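Local coordinates for protein aromatic amino acid aminotransferase I (Candida albicans WO-1, PDB 6HNU) that probably transfers the amino group of aromatic amino acids to 2-oxoglutarate, with pyridoxal 5'-phosphate as its cofactor, at residues E162-S167 with W436-G441; G216-G221 with G391-V396; L252-Y257 with H365-A370. One frame throughout, in Å; residues are numbered along the deposited sequence.

Contact 1 (E162-S167 with W436-G441); sequences EEYTFS and WFKAEG. With PLP (pyridoxal-5'-phosphate), chain I; PHE (phenylalanine), chain J.
Tyr164 and Lys438 show how a lysine can serve two chemistries at once. Its aliphatic part runs over one face of the phenol ring, Lys438 CD standing 4.1 Å from the Tyr164 ring centroid in a CH-pi contact. From chi2 onward the Lys438 chain bends at three successive torsions, passing Lys438 CE within 3.2 Å of Glu163 O and turning the ammonium back on its own segment. There Lys438 NZ donates to Ala439 O and forms a salt bridge with Glu440 OE2 at 3.5 Å. Glu163 OE2 stays 4.4 Å from Lys438 NZ, beyond a salt bridge, and one water links the two; the other oxygen, OE1, accepts from Met185 N. Between the backbones, Tyr164 and Lys438 form a single beta bridge, with Ala439 N bonding to Glu163 O at 2.9 Å and Thr165 N to Phe437 O at 3.0 Å. Phe437 turns its ring edge to Thr165 O, which lies in the ring plane 3.6 Å from Phe437 CD2. Phe166 points elsewhere: with CG anti to the backbone N (chi1 -175°), one face of its ring lies over the cofactor, its CD2 3.3 Å from PLP C2. Phe166 is also the N-cap of helix 167-175, whose Leu170 touches Thr165 and Ala439, while strands 179-186 and 209-212 flank the loop and Leu28 of the second subunit packs on Phe437.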
loop_
_atom_site.group_PDB
_atom_site.type_symbol
_atom_site.label_atom_id
_atom_site.label_comp_id
_atom_site.label_asym_id
_atom_site.label_seq_id
_atom_site.Cartn_x
_atom_site.Cartn_y
_atom_site.Cartn_z
ATOM N N GLU B 162 9.036 -2.905 -22.989
ATOM C CA GLU B 162 9.533 -4.098 -23.701
ATOM C C GLU B 162 8.351 -4.729 -24.452
ATOM O O GLU B 162 7.250 -4.809 -23.890
ATOM C CB GLU B 162 10.264 -5.026 -22.731
ATOM C CG GLU B 162 11.557 -4.380 -22.276
ATOM C CD GLU B 162 12.125 -4.803 -20.937
ATOM O OE1 GLU B 162 11.342 -5.086 -20.023
ATOM O OE2 GLU B 162 13.362 -4.743 -20.816
ATOM N N GLU B 163 8.554 -5.176 -25.693
ATOM C CA GLU B 163 7.400 -5.619 -26.519
ATOM C C GLU B 163 6.773 -6.874 -25.920
ATOM O O GLU B 163 5.610 -7.089 -26.203
ATOM C CB GLU B 163 7.754 -5.844 -27.991
ATOM C CG GLU B 163 8.555 -7.101 -28.237
ATOM C CD GLU B 163 8.856 -7.384 -29.706
ATOM O OE1 GLU B 163 10.031 -7.527 -30.025
ATOM O OE2 GLU B 163 7.928 -7.488 -30.482
ATOM N N TYR B 164 7.494 -7.657 -25.111
ATOM C CA TYR B 164 6.946 -8.684 -24.202
ATOM C C TYR B 164 7.325 -8.284 -22.785
ATOM O O TYR B 164 8.518 -8.067 -22.537
ATOM C CB TYR B 164 7.468 -10.093 -24.453
ATOM C CG TYR B 164 7.154 -10.582 -25.839
ATOM C CD1 TYR B 164 7.991 -10.280 -26.897
ATOM C CD2 TYR B 164 5.974 -11.227 -26.107
ATOM C CE1 TYR B 164 7.681 -10.645 -28.200
ATOM C CE2 TYR B 164 5.670 -11.668 -27.392
ATOM C CZ TYR B 164 6.522 -11.359 -28.444
ATOM O OH TYR B 164 6.239 -11.726 -29.729
ATOM N N THR B 165 6.328 -8.106 -21.932
ATOM C CA THR B 165 6.616 -7.582 -20.565
ATOM C C THR B 165 5.565 -8.079 -19.569
ATOM O O THR B 165 4.715 -8.918 -19.924
ATOM C CB THR B 165 6.744 -6.054 -20.625
ATOM O OG1 THR B 165 7.333 -5.663 -19.375
ATOM C CG2 THR B 165 5.441 -5.347 -20.911
ATOM N N PHE B 166 5.601 -7.539 -18.348
ATOM C CA PHE B 166 4.826 -7.993 -17.179
ATOM C C PHE B 166 3.368 -7.556 -17.320
ATOM O O PHE B 166 3.138 -6.369 -17.511
ATOM C CB PHE B 166 5.514 -7.392 -15.955
ATOM C CG PHE B 166 4.975 -7.803 -14.620
ATOM C CD1 PHE B 166 4.441 -9.066 -14.426
ATOM C CD2 PHE B 166 5.039 -6.915 -13.550
ATOM C CE1 PHE B 166 4.004 -9.453 -13.171
ATOM C CE2 PHE B 166 4.560 -7.287 -12.306
ATOM C CZ PHE B 166 4.054 -8.560 -12.117
ATOM N N SER B 167 2.408 -8.476 -17.318
ATOM C CA SER B 167 0.973 -8.156 -17.541
ATOM C C SER B 167 0.444 -7.128 -16.525
ATOM O O SER B 167 -0.256 -6.211 -16.962
ATOM C CB SER B 167 0.136 -9.412 -17.563
ATOM O OG SER B 167 0.513 -10.208 -18.687
ATOM N N TRP B 436 0.739 -14.033 -24.617
ATOM C CA TRP B 436 -0.027 -13.474 -23.470
ATOM C C TRP B 436 0.722 -12.278 -22.881
ATOM O O TRP B 436 0.062 -11.486 -22.227
ATOM C CB TRP B 436 -0.307 -14.532 -22.410
ATOM C CG TRP B 436 -1.163 -15.677 -22.870
ATOM C CD1 TRP B 436 -1.567 -15.953 -24.144
ATOM C CD2 TRP B 436 -1.635 -16.765 -22.061
ATOM N NE1 TRP B 436 -2.260 -17.137 -24.179
ATOM C CE2 TRP B 436 -2.349 -17.633 -22.904
ATOM C CE3 TRP B 436 -1.531 -17.082 -20.701
ATOM C CZ2 TRP B 436 -2.971 -18.787 -22.428
ATOM C CZ3 TRP B 436 -2.166 -18.210 -20.227
ATOM C CH2 TRP B 436 -2.848 -19.068 -21.088
ATOM N N PHE B 437 2.027 -12.124 -23.153
ATOM C CA PHE B 437 2.860 -11.040 -22.563
ATOM C C PHE B 437 3.068 -9.935 -23.575
ATOM O O PHE B 437 3.810 -8.972 -23.296
ATOM C CB PHE B 437 4.204 -11.562 -22.067
ATOM C CG PHE B 437 4.093 -12.682 -21.088
ATOM C CD1 PHE B 437 4.050 -14.008 -21.489
ATOM C CD2 PHE B 437 4.056 -12.410 -19.732
ATOM C CE1 PHE B 437 4.023 -15.021 -20.557
ATOM C CE2 PHE B 437 4.040 -13.431 -18.798
ATOM C CZ PHE B 437 3.967 -14.736 -19.210
ATOM N N LYS B 438 2.465 -10.049 -24.748
ATOM C CA LYS B 438 2.708 -9.039 -25.797
ATOM C C LYS B 438 2.109 -7.692 -25.375
ATOM O O LYS B 438 0.936 -7.684 -25.090
ATOM C CB LYS B 438 2.084 -9.498 -27.121
ATOM C CG LYS B 438 2.389 -8.585 -28.298
ATOM C CD LYS B 438 3.797 -8.752 -28.819
ATOM C CE LYS B 438 4.494 -7.452 -29.135
ATOM N NZ LYS B 438 3.633 -6.515 -29.894
ATOM N N ALA B 439 2.849 -6.589 -25.492
ATOM C CA ALA B 439 2.388 -5.235 -25.168
ATOM C C ALA B 439 1.863 -4.614 -26.459
ATOM O O ALA B 439 2.512 -4.787 -27.513
ATOM C CB ALA B 439 3.487 -4.401 -24.570
ATOM N N GLU B 440 0.763 -3.901 -26.374
ATOM C CA GLU B 440 0.192 -3.153 -27.522
ATOM C C GLU B 440 -0.102 -1.713 -27.108
ATOM O O GLU B 440 -0.478 -1.496 -25.987
ATOM C CB GLU B 440 -1.054 -3.864 -28.034
ATOM C CG GLU B 440 -0.751 -5.252 -28.536
ATOM C CD GLU B 440 0.066 -5.361 -29.822
ATOM O OE1 GLU B 440 0.665 -4.345 -30.281
ATOM O OE2 GLU B 440 0.122 -6.486 -30.360
ATOM N N GLY B 441 0.114 -0.767 -28.011
ATOM C CA GLY B 441 -0.200 0.634 -27.748
ATOM C C GLY B 441 0.218 1.519 -28.887
ATOM O O GLY B 441 1.123 1.170 -29.662
HETATM N N1 PLP I . 7.749 -6.189 -11.264
HETATM C C2 PLP I . 7.957 -7.242 -12.058
HETATM C C2A PLP I . 8.478 -7.009 -13.432
HETATM C C3 PLP I . 7.691 -8.540 -11.625
HETATM O O3 PLP I . 7.861 -9.566 -12.512
HETATM C C4 PLP I . 7.175 -8.731 -10.327
HETATM C C4A PLP I . 6.858 -10.080 -9.863
HETATM C C5 PLP I . 6.998 -7.618 -9.494
HETATM C C6 PLP I . 7.272 -6.378 -10.015
HETATM C C5A PLP I . 6.381 -7.742 -8.123
HETATM O O4P PLP I . 7.144 -6.988 -7.141
HETATM P P PLP I . 6.713 -6.799 -5.667
HETATM O O1P PLP I . 7.927 -6.093 -5.106
HETATM O O2P PLP I . 6.470 -8.220 -5.086
HETATM O O3P PLP I . 5.441 -5.954 -5.659
HETATM N N PHE J . 5.968 -10.887 -10.608
HETATM C CA PHE J . 5.044 -11.902 -10.024
HETATM C C PHE J . 4.379 -12.658 -11.183
HETATM O O PHE J . 5.088 -13.300 -11.976
HETATM C CB PHE J . 4.064 -11.223 -9.061
HETATM C CG PHE J . 2.805 -11.997 -8.774
HETATM C CD1 PHE J . 2.849 -13.361 -8.516
HETATM C CD2 PHE J . 1.575 -11.354 -8.760
HETATM C CE1 PHE J . 1.680 -14.069 -8.264
HETATM C CE2 PHE J . 0.410 -12.062 -8.504
HETATM C CZ PHE J . 0.466 -13.416 -8.246
HETATM O OXT PHE J . 3.151 -12.637 -11.363
HETATM O O HOH W 1 6.205 -5.295 -31.057
#

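Contact 2 (G216-G221 with G391-V396); sequences GQNPTG and GMFFTV
Gly216 and Gly391 show how two glycines let backbones close up: their CA atoms are 3.8 Å apart, so close that a beta carbon on either would clash with the CA of the other. Gly221 repeats the idea, its CA 3.8 Å from Phe393 O. Next to these glycines the ring of Phe393 comes up to the amide of Asn218, Phe393 CE2 being 3.6 Å from Asn218 CG with the two planes 30° apart, while Met392 CG sits over the centre of one ring face. The amide is held at both ends from outside, OD1 accepting from Arg463 and ND2 donating to the phenolic O3 of the cofactor. The peptide bond from Asn218 to Pro219 is cis, and Pro219 O lies 3.3 Å from Thr395 CG2.

The end at Thr220 and Thr395 is looser and partly exposed: a water lies 2.6 Å from Thr220 O and 3.0 Å from Thr395 OG1. A single water also bridges the tight end, donating to Gly216 O and accepting from Met392 N. Strand 393-399 pairs antiparallel with strand 459-465, whose Phe461 and Arg463 touch Pro219; Phe394 packs on helix 334-377, and Met185 of strand 179-186 touches Gln217 and Thr220.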
loop_
_atom_site.group_PDB
_atom_site.type_symbol
_atom_site.label_atom_id
_atom_site.label_comp_id
_atom_site.label_asym_id
_atom_site.label_seq_id
_atom_site.Cartn_x
_atom_site.Cartn_y
_atom_site.Cartn_z
ATOM N N GLY B 216 16.837 -10.475 -15.836
ATOM C CA GLY B 216 15.896 -11.598 -15.660
ATOM C C GLY B 216 14.512 -11.195 -16.163
ATOM O O GLY B 216 13.478 -11.455 -15.452
ATOM N N GLN B 217 14.507 -10.454 -17.262
ATOM C CA GLN B 217 13.329 -9.821 -17.902
ATOM C C GLN B 217 12.157 -10.813 -17.894
ATOM O O GLN B 217 12.372 -11.982 -18.177
ATOM C CB GLN B 217 13.671 -9.422 -19.324
ATOM C CG GLN B 217 12.796 -8.355 -19.962
ATOM C CD GLN B 217 11.483 -8.841 -20.545
ATOM O OE1 GLN B 217 11.320 -10.011 -20.904
ATOM N NE2 GLN B 217 10.528 -7.923 -20.621
ATOM N N ASN B 218 10.962 -10.344 -17.509
ATOM C CA ASN B 218 9.724 -11.158 -17.491
ATOM C C ASN B 218 8.920 -10.759 -18.730
ATOM O O ASN B 218 8.457 -9.615 -18.783
ATOM C CB ASN B 218 8.971 -10.897 -16.189
ATOM C CG ASN B 218 7.680 -11.664 -16.035
ATOM O OD1 ASN B 218 7.354 -12.521 -16.847
ATOM N ND2 ASN B 218 6.969 -11.410 -14.952
ATOM N N PRO B 219 8.642 -11.645 -19.722
ATOM C CA PRO B 219 8.841 -13.100 -19.677
ATOM C C PRO B 219 10.056 -13.743 -20.368
ATOM O O PRO B 219 10.174 -14.945 -20.294
ATOM C CB PRO B 219 7.625 -13.530 -20.537
ATOM C CG PRO B 219 7.627 -12.550 -21.648
ATOM C CD PRO B 219 7.938 -11.256 -20.956
ATOM N N THR B 220 10.913 -12.966 -21.017
ATOM C CA THR B 220 11.930 -13.467 -21.988
ATOM C C THR B 220 13.076 -14.172 -21.254
ATOM O O THR B 220 13.665 -15.089 -21.845
ATOM C CB THR B 220 12.431 -12.377 -22.925
ATOM O OG1 THR B 220 13.146 -11.426 -22.121
ATOM C CG2 THR B 220 11.315 -11.730 -23.712
ATOM N N GLY B 221 13.319 -13.855 -19.982
ATOM C CA GLY B 221 14.461 -14.428 -19.248
ATOM C C GLY B 221 15.753 -13.823 -19.770
ATOM O O GLY B 221 16.842 -14.241 -19.338
ATOM N N GLY B 391 17.633 -14.372 -13.320
ATOM C CA GLY B 391 16.172 -14.452 -13.183
ATOM C C GLY B 391 15.662 -15.845 -12.891
ATOM O O GLY B 391 16.480 -16.775 -12.642
ATOM N N MET B 392 14.333 -15.980 -12.877
ATOM C CA MET B 392 13.648 -17.236 -12.522
ATOM C C MET B 392 13.048 -17.879 -13.776
ATOM O O MET B 392 12.549 -18.994 -13.658
ATOM C CB MET B 392 12.582 -17.024 -11.446
ATOM C CG MET B 392 11.508 -16.024 -11.797
ATOM S SD MET B 392 10.236 -16.001 -10.545
ATOM C CE MET B 392 11.196 -15.874 -9.041
ATOM N N PHE B 393 13.169 -17.250 -14.927
ATOM C CA PHE B 393 12.455 -17.698 -16.151
ATOM C C PHE B 393 13.415 -18.203 -17.213
ATOM O O PHE B 393 14.532 -17.690 -17.394
ATOM C CB PHE B 393 11.637 -16.550 -16.731
ATOM C CG PHE B 393 10.611 -16.020 -15.763
ATOM C CD1 PHE B 393 9.585 -16.828 -15.309
ATOM C CD2 PHE B 393 10.647 -14.687 -15.357
ATOM C CE1 PHE B 393 8.613 -16.322 -14.452
ATOM C CE2 PHE B 393 9.678 -14.196 -14.498
ATOM C CZ PHE B 393 8.689 -15.017 -14.024
ATOM N N PHE B 394 12.939 -19.209 -17.941
ATOM C CA PHE B 394 13.576 -19.715 -19.175
ATOM C C PHE B 394 12.535 -19.635 -20.294
ATOM O O PHE B 394 11.353 -19.590 -20.002
ATOM C CB PHE B 394 14.081 -21.149 -18.968
ATOM C CG PHE B 394 13.042 -22.208 -18.732
ATOM C CD1 PHE B 394 12.475 -22.889 -19.799
ATOM C CD2 PHE B 394 12.627 -22.528 -17.454
ATOM C CE1 PHE B 394 11.518 -23.856 -19.572
ATOM C CE2 PHE B 394 11.669 -23.500 -17.233
ATOM C CZ PHE B 394 11.110 -24.164 -18.299
ATOM N N THR B 395 12.974 -19.520 -21.527
ATOM C CA THR B 395 12.056 -19.586 -22.689
ATOM C C THR B 395 12.514 -20.647 -23.689
ATOM O O THR B 395 13.735 -20.890 -23.828
ATOM C CB THR B 395 11.871 -18.221 -23.330
ATOM O OG1 THR B 395 13.145 -17.716 -23.740
ATOM C CG2 THR B 395 11.157 -17.296 -22.375
ATOM N N VAL B 396 11.519 -21.264 -24.339
ATOM C CA VAL B 396 11.738 -22.102 -25.542
ATOM C C VAL B 396 11.070 -21.402 -26.716
ATOM O O VAL B 396 9.884 -21.134 -26.597
ATOM C CB VAL B 396 11.157 -23.495 -25.334
ATOM C CG1 VAL B 396 11.399 -24.351 -26.563
ATOM C CG2 VAL B 396 11.720 -24.142 -24.090
HETATM O O HOH W 2 13.213 -13.338 -13.657
HETATM O O HOH W 3 15.582 -16.818 -22.173
#

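Contact 3 (L252-Y257 with H365-A370); sequences LQMETY and HKRDVA
Arg367 reaches Glu255 and Tyr257 by leaving its helix with CG anti to the backbone N (chi1 -179°) and then bending at chi2 (-77°) and chi3 (-42°), which brings the guanidinium to the carbonyl of Glu255. In this aminotransferase of PLP fold type one, a buried arginine joins the long helix 334-377 to the loop 252-257. Arg367 NH1 and NH2 both donate, end-on, to the single atom Glu255 O, at 2.8 and 2.9 Å respectively. Glu255 O lies in the guanidinium plane, yet it is met unequally: NH2 approaches almost straight down the C=O bond, NH1 from above the carbonyl plane. NH2 has a second acceptor in Pro388 O.

Both faces of the flat group are occupied. Tyr257 CB lies over the centre of one, with the phenol plane steeply inclined to the guanidinium and its edge turned to Arg367 NE and Asp368 OD1. Met254 is at the opposite face, its SD displaced toward the rim and only 3.3 Å from Arg367 CB. Farther out, Tyr257 OH bonds to Asp372 OD1, and the Glu255 carboxylate pairs with Arg360, both on the same helix. The neighbouring carboxylate would be expected to offset the buried charge of Arg367: Arg367 NE and NH1 both bond to Asp368 OD1 at 2.8 Å, reaching that one oxygen from the same face of its plane.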
loop_
_atom_site.group_PDB
_atom_site.type_symbol
_atom_site.label_atom_id
_atom_site.label_comp_id
_atom_site.label_asym_id
_atom_site.label_seq_id
_atom_site.Cartn_x
_atom_site.Cartn_y
_atom_site.Cartn_z
ATOM N N LEU B 252 18.931 -12.346 -8.682
ATOM C CA LEU B 252 18.834 -13.708 -9.256
ATOM C C LEU B 252 19.805 -13.801 -10.431
ATOM O O LEU B 252 19.669 -14.745 -11.235
ATOM C CB LEU B 252 17.394 -14.010 -9.689
ATOM C CG LEU B 252 16.337 -13.821 -8.599
ATOM C CD1 LEU B 252 14.996 -14.350 -9.046
ATOM C CD2 LEU B 252 16.748 -14.491 -7.298
ATOM N N GLN B 253 20.782 -12.893 -10.523
ATOM C CA GLN B 253 21.941 -13.109 -11.429
ATOM C C GLN B 253 22.630 -14.440 -11.082
ATOM O O GLN B 253 22.637 -14.863 -9.898
ATOM C CB GLN B 253 22.879 -11.917 -11.433
ATOM C CG GLN B 253 22.262 -10.734 -12.170
ATOM C CD GLN B 253 23.101 -9.498 -12.067
ATOM O OE1 GLN B 253 24.159 -9.389 -12.675
ATOM N NE2 GLN B 253 22.678 -8.562 -11.222
ATOM N N MET B 254 23.180 -15.089 -12.115
ATOM C CA MET B 254 23.744 -16.444 -11.998
ATOM C C MET B 254 25.099 -16.467 -12.694
ATOM O O MET B 254 25.385 -15.577 -13.502
ATOM C CB MET B 254 22.815 -17.480 -12.640
ATOM C CG MET B 254 21.513 -17.645 -11.893
ATOM S SD MET B 254 20.285 -18.628 -12.780
ATOM C CE MET B 254 20.029 -17.516 -14.170
ATOM N N GLU B 255 25.847 -17.534 -12.428
ATOM C CA GLU B 255 27.058 -17.894 -13.201
ATOM C C GLU B 255 26.611 -18.113 -14.651
ATOM O O GLU B 255 25.469 -18.581 -14.841
ATOM C CB GLU B 255 27.724 -19.133 -12.594
ATOM C CG GLU B 255 28.054 -19.015 -11.114
ATOM C CD GLU B 255 28.832 -17.793 -10.652
ATOM O OE1 GLU B 255 29.433 -17.086 -11.504
ATOM O OE2 GLU B 255 28.805 -17.538 -9.414
ATOM N N THR B 256 27.415 -17.678 -15.614
ATOM C CA THR B 256 27.213 -17.965 -17.058
ATOM C C THR B 256 27.043 -19.480 -17.254
ATOM O O THR B 256 27.782 -20.294 -16.624
ATOM C CB THR B 256 28.348 -17.409 -17.915
ATOM O OG1 THR B 256 28.390 -16.013 -17.631
ATOM C CG2 THR B 256 28.111 -17.613 -19.397
ATOM N N TYR B 257 26.071 -19.877 -18.066
ATOM C CA TYR B 257 25.784 -21.308 -18.314
ATOM C C TYR B 257 26.896 -21.863 -19.204
ATOM O O TYR B 257 27.322 -21.166 -20.126
ATOM C CB TYR B 257 24.415 -21.516 -18.965
ATOM C CG TYR B 257 24.135 -22.926 -19.417
ATOM C CD1 TYR B 257 23.608 -23.867 -18.556
ATOM C CD2 TYR B 257 24.394 -23.313 -20.730
ATOM C CE1 TYR B 257 23.353 -25.167 -18.971
ATOM C CE2 TYR B 257 24.136 -24.602 -21.165
ATOM C CZ TYR B 257 23.609 -25.531 -20.289
ATOM O OH TYR B 257 23.338 -26.809 -20.701
ATOM N N HIS B 365 22.144 -23.273 -10.053
ATOM C CA HIS B 365 21.948 -24.747 -10.160
ATOM C C HIS B 365 20.597 -25.041 -10.825
ATOM O O HIS B 365 20.577 -25.905 -11.752
ATOM C CB HIS B 365 22.120 -25.446 -8.814
ATOM C CG HIS B 365 21.889 -26.918 -8.925
ATOM N ND1 HIS B 365 22.628 -27.705 -9.787
ATOM C CD2 HIS B 365 20.994 -27.729 -8.327
ATOM C CE1 HIS B 365 22.181 -28.945 -9.724
ATOM N NE2 HIS B 365 21.179 -28.984 -8.842
ATOM N N LYS B 366 19.521 -24.357 -10.399
ATOM C CA LYS B 366 18.152 -24.522 -10.970
ATOM C C LYS B 366 18.195 -24.276 -12.471
ATOM O O LYS B 366 17.616 -25.097 -13.200
ATOM C CB LYS B 366 17.143 -23.554 -10.355
ATOM C CG LYS B 366 16.821 -23.801 -8.895
ATOM C CD LYS B 366 15.860 -22.771 -8.349
ATOM C CE LYS B 366 15.815 -22.774 -6.838
ATOM N NZ LYS B 366 15.346 -24.068 -6.300
ATOM N N ARG B 367 18.838 -23.195 -12.892
ATOM C CA ARG B 367 19.002 -22.805 -14.309
ATOM C C ARG B 367 19.771 -23.901 -15.083
ATOM O O ARG B 367 19.350 -24.245 -16.233
ATOM C CB ARG B 367 19.705 -21.455 -14.384
ATOM C CG ARG B 367 19.909 -20.938 -15.797
ATOM C CD ARG B 367 21.030 -21.562 -16.611
ATOM N NE ARG B 367 22.261 -21.771 -15.839
ATOM C CZ ARG B 367 23.156 -20.833 -15.567
ATOM N NH1 ARG B 367 24.262 -21.136 -14.888
ATOM N NH2 ARG B 367 22.972 -19.601 -16.004
ATOM N N ASP B 368 20.851 -24.449 -14.505
ATOM C CA ASP B 368 21.665 -25.481 -15.206
ATOM C C ASP B 368 20.786 -26.702 -15.461
ATOM O O ASP B 368 20.843 -27.245 -16.582
ATOM C CB ASP B 368 22.877 -25.894 -14.377
ATOM C CG ASP B 368 23.899 -24.798 -14.210
ATOM O OD1 ASP B 368 23.944 -23.883 -15.079
ATOM O OD2 ASP B 368 24.650 -24.884 -13.210
ATOM N N VAL B 369 19.978 -27.098 -14.484
ATOM C CA VAL B 369 19.135 -28.319 -14.560
ATOM C C VAL B 369 18.041 -28.099 -15.612
ATOM O O VAL B 369 17.796 -29.014 -16.452
ATOM C CB VAL B 369 18.585 -28.679 -13.171
ATOM C CG1 VAL B 369 17.409 -29.651 -13.228
ATOM C CG2 VAL B 369 19.713 -29.226 -12.304
ATOM N N ALA B 370 17.407 -26.927 -15.588
ATOM C CA ALA B 370 16.380 -26.523 -16.573
ATOM C C ALA B 370 16.950 -26.593 -17.986
ATOM O O ALA B 370 16.326 -27.262 -18.821
ATOM C CB ALA B 370 15.864 -25.141 -16.266
#

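In the fold
The three contacts form a chain, with contact 2 touching both of the others. Contacts 1 and 2 have centres about 13 Å apart and are joined by Gln217 NE2, probably hydrogen-bonded to Tyr164 O at 2.8 Å and Glu162 OE1 at 3.0 Å. Phe166 and Asn218, one from each, pack together beside the cofactor and phenylalanine. Contact 3, about 12 Å from contact 2 between centres, is tied to it by a probable hydrogen bond from Gly391 N to Leu252 O of 2.9 Å. Contacts 1 and 3 do not touch, their nearest atoms being about 13 Å apart. In sequence the loops are nested, 3 inside 2 inside 1.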